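Local coordinates for protein alginate lyase, family PL7 (PDB 3ZPY) that probably cleaves alginate, the mannuronate-containing polysaccharide of brown algae, as the catalytic domain of a family PL7 lyase, at residues V77-M82 against F217-Y222. Residues are numbered along the deposited sequence; the frame is centred on the assembly and turned at random.
Sequences VELREM and FKVGNY
Glu78 lays its CG over the Val219-Gly220 peptide, nearest Val219 O, and ends between Lys218 and Tyr222. Its CG stands anti to the backbone N (chi1 -173°) and the chain runs on extended, which carries Glu78 OE1 to 2.9 Å from Lys218 NZ in a salt bridge. The ammonium arrives from above the carboxylate plane, the two side chains crossing at about a right angle, while Glu78 OE2 rests 3.7 Å from Tyr222 CB. Gly220 CA lies 4.0 Å from Glu78 CA; a CB here would run into Glu78 CA and Val77 O, and the backbone angles would also press it against Val219 O. Arg76 also pairs with Glu78 OE1. With an alanine in place of Glu78, the neighbouring like charges of Lys218 and Arg76 would probably face each other without the carboxylate between them.

On the other face, Leu79 CD1 packs alongside Val219 CG1 at 4.1 Å. Backbone bonds join Val77 to Asn221 and Leu79 to Val219 in both directions, an antiparallel pairing continued by Glu81 N to Phe217 O. At that end the extended Glu81 side chain runs alongside Phe217: Glu81 OE1 accepts Phe217 N through its anti lone pair at 2.9 Å, almost straight at 176°, and Trp90 NE1 also binds OE1 while His247 NE2 holds OE2.

The chain turns a corner at Gly220, yet strand 76-83 pairs with both 216-219 and 221-223. These lie between it and strand 117-125 in the larger sheet of the PL7 beta-jelly roll; Leu79, Val219 and Asn221 face the opposing sheet, meeting Phe60, Ile240 and Val238, and strand 15-21 flanks 76-83 on its other edge.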
loop_
_atom_site.group_PDB
_atom_site.type_symbol
_atom_site.label_atom_id
_atom_site.label_comp_id
_atom_site.label_asym_id
_atom_site.label_seq_id
_atom_site.Cartn_x
_atom_site.Cartn_y
_atom_site.Cartn_z
ATOM N N VAL A 77 -5.206 -5.394 -0.402
ATOM C CA VAL A 77 -4.687 -6.466 0.429
ATOM C C VAL A 77 -3.336 -5.903 0.890
ATOM O O VAL A 77 -2.521 -5.581 0.070
ATOM C CB VAL A 77 -4.516 -7.739 -0.365
ATOM C CG1 VAL A 77 -3.722 -8.730 0.480
ATOM C CG2 VAL A 77 -5.841 -8.309 -0.863
ATOM N N GLU A 78 -3.165 -5.636 2.168
ATOM C CA GLU A 78 -2.104 -4.702 2.602
ATOM C C GLU A 78 -1.838 -4.865 4.114
ATOM O O GLU A 78 -2.633 -5.404 4.790
ATOM C CB GLU A 78 -2.581 -3.277 2.185
ATOM C CG GLU A 78 -1.735 -2.132 2.304
ATOM C CD GLU A 78 -2.420 -0.876 1.896
ATOM O OE1 GLU A 78 -3.454 -0.493 2.391
ATOM O OE2 GLU A 78 -1.687 -0.151 1.313
ATOM N N LEU A 79 -0.698 -4.349 4.561
ATOM C CA LEU A 79 -0.389 -4.292 5.986
ATOM C C LEU A 79 -0.568 -2.892 6.517
ATOM O O LEU A 79 -0.243 -1.895 5.800
ATOM C CB LEU A 79 1.085 -4.714 6.174
ATOM C CG LEU A 79 1.498 -6.018 5.490
ATOM C CD1 LEU A 79 2.966 -6.284 5.819
ATOM C CD2 LEU A 79 0.635 -7.148 5.986
ATOM N N ARG A 80 -1.027 -2.840 7.780
ATOM C CA ARG A 80 -1.210 -1.606 8.510
ATOM C C ARG A 80 -0.267 -1.567 9.700
ATOM O O ARG A 80 -0.354 -2.439 10.538
ATOM C CB ARG A 80 -2.705 -1.505 8.900
ATOM C CG ARG A 80 -3.126 -0.140 9.509
ATOM C CD ARG A 80 -2.943 -0.064 11.009
ATOM N NE ARG A 80 -3.747 1.073 11.496
ATOM C CZ ARG A 80 -3.293 2.123 12.200
ATOM N NH1 ARG A 80 -2.016 2.264 12.547
ATOM N NH2 ARG A 80 -4.124 3.072 12.558
ATOM N N GLU A 81 0.600 -0.567 9.771
ATOM C CA GLU A 81 1.595 -0.484 10.857
ATOM C C GLU A 81 0.961 -0.492 12.217
ATOM O O GLU A 81 -0.003 0.305 12.481
ATOM C CB GLU A 81 2.408 0.787 10.693
ATOM C CG GLU A 81 3.637 0.823 11.606
ATOM C CD GLU A 81 4.235 2.197 11.744
ATOM O OE1 GLU A 81 3.731 3.156 11.061
ATOM O OE2 GLU A 81 5.143 2.370 12.612
ATOM N N MET A 82 1.470 -1.364 13.087
ATOM C CA MET A 82 1.096 -1.411 14.515
ATOM C C MET A 82 2.278 -1.017 15.411
ATOM O O MET A 82 3.419 -0.999 14.932
ATOM C CB MET A 82 0.484 -2.742 14.905
ATOM C CG MET A 82 -0.735 -3.142 14.045
ATOM S SD MET A 82 -2.176 -2.124 14.280
ATOM C CE MET A 82 -2.738 -2.735 15.877
ATOM N N PHE A 217 2.350 3.960 8.647
ATOM C CA PHE A 217 2.665 3.401 7.359
ATOM C C PHE A 217 1.672 2.280 6.969
ATOM O O PHE A 217 1.140 1.575 7.836
ATOM C CB PHE A 217 4.062 2.768 7.416
ATOM C CG PHE A 217 5.151 3.799 7.464
ATOM C CD1 PHE A 217 5.359 4.655 6.387
ATOM C CD2 PHE A 217 5.962 3.890 8.579
ATOM C CE1 PHE A 217 6.418 5.575 6.432
ATOM C CE2 PHE A 217 7.033 4.810 8.635
ATOM C CZ PHE A 217 7.263 5.615 7.536
ATOM N N LYS A 218 1.536 2.125 5.648
ATOM C CA LYS A 218 0.856 0.902 5.078
ATOM C C LYS A 218 1.695 0.435 3.941
ATOM O O LYS A 218 2.345 1.246 3.248
ATOM C CB LYS A 218 -0.583 1.106 4.647
ATOM C CG LYS A 218 -1.483 1.784 5.642
ATOM C CD LYS A 218 -2.960 1.621 5.244
ATOM C CE LYS A 218 -3.483 0.289 5.628
ATOM N NZ LYS A 218 -4.679 -0.210 4.960
ATOM N N VAL A 219 1.619 -0.882 3.669
ATOM C CA VAL A 219 2.420 -1.377 2.540
ATOM C C VAL A 219 1.771 -2.656 2.041
ATOM O O VAL A 219 1.275 -3.479 2.829
ATOM C CB VAL A 219 3.921 -1.628 2.939
ATOM C CG1 VAL A 219 4.060 -2.743 3.992
ATOM C CG2 VAL A 219 4.816 -1.923 1.777
ATOM N N GLY A 220 1.803 -2.852 0.725
ATOM C CA GLY A 220 1.035 -3.989 0.196
ATOM C C GLY A 220 0.581 -3.620 -1.231
ATOM O O GLY A 220 1.330 -3.013 -2.057
ATOM N N ASN A 221 -0.724 -3.911 -1.453
ATOM C CA ASN A 221 -1.352 -3.664 -2.758
ATOM C C ASN A 221 -2.726 -3.024 -2.552
ATOM O O ASN A 221 -3.697 -3.715 -2.266
ATOM C CB ASN A 221 -1.489 -4.987 -3.526
ATOM C CG ASN A 221 -1.958 -4.817 -4.916
ATOM O OD1 ASN A 221 -2.283 -3.680 -5.340
ATOM N ND2 ASN A 221 -2.046 -5.919 -5.638
ATOM N N TYR A 222 -2.751 -1.718 -2.793
ATOM C CA TYR A 222 -4.002 -0.913 -2.718
ATOM C C TYR A 222 -4.280 -0.550 -4.130
ATOM O O TYR A 222 -3.629 0.299 -4.702
ATOM C CB TYR A 222 -3.714 0.311 -1.797
ATOM C CG TYR A 222 -4.871 1.257 -1.531
ATOM C CD1 TYR A 222 -6.201 0.868 -1.652
ATOM C CD2 TYR A 222 -4.553 2.524 -1.045
ATOM C CE1 TYR A 222 -7.212 1.778 -1.384
ATOM C CE2 TYR A 222 -5.513 3.406 -0.781
ATOM C CZ TYR A 222 -6.860 3.028 -0.909
ATOM O OH TYR A 222 -7.966 3.903 -0.583
#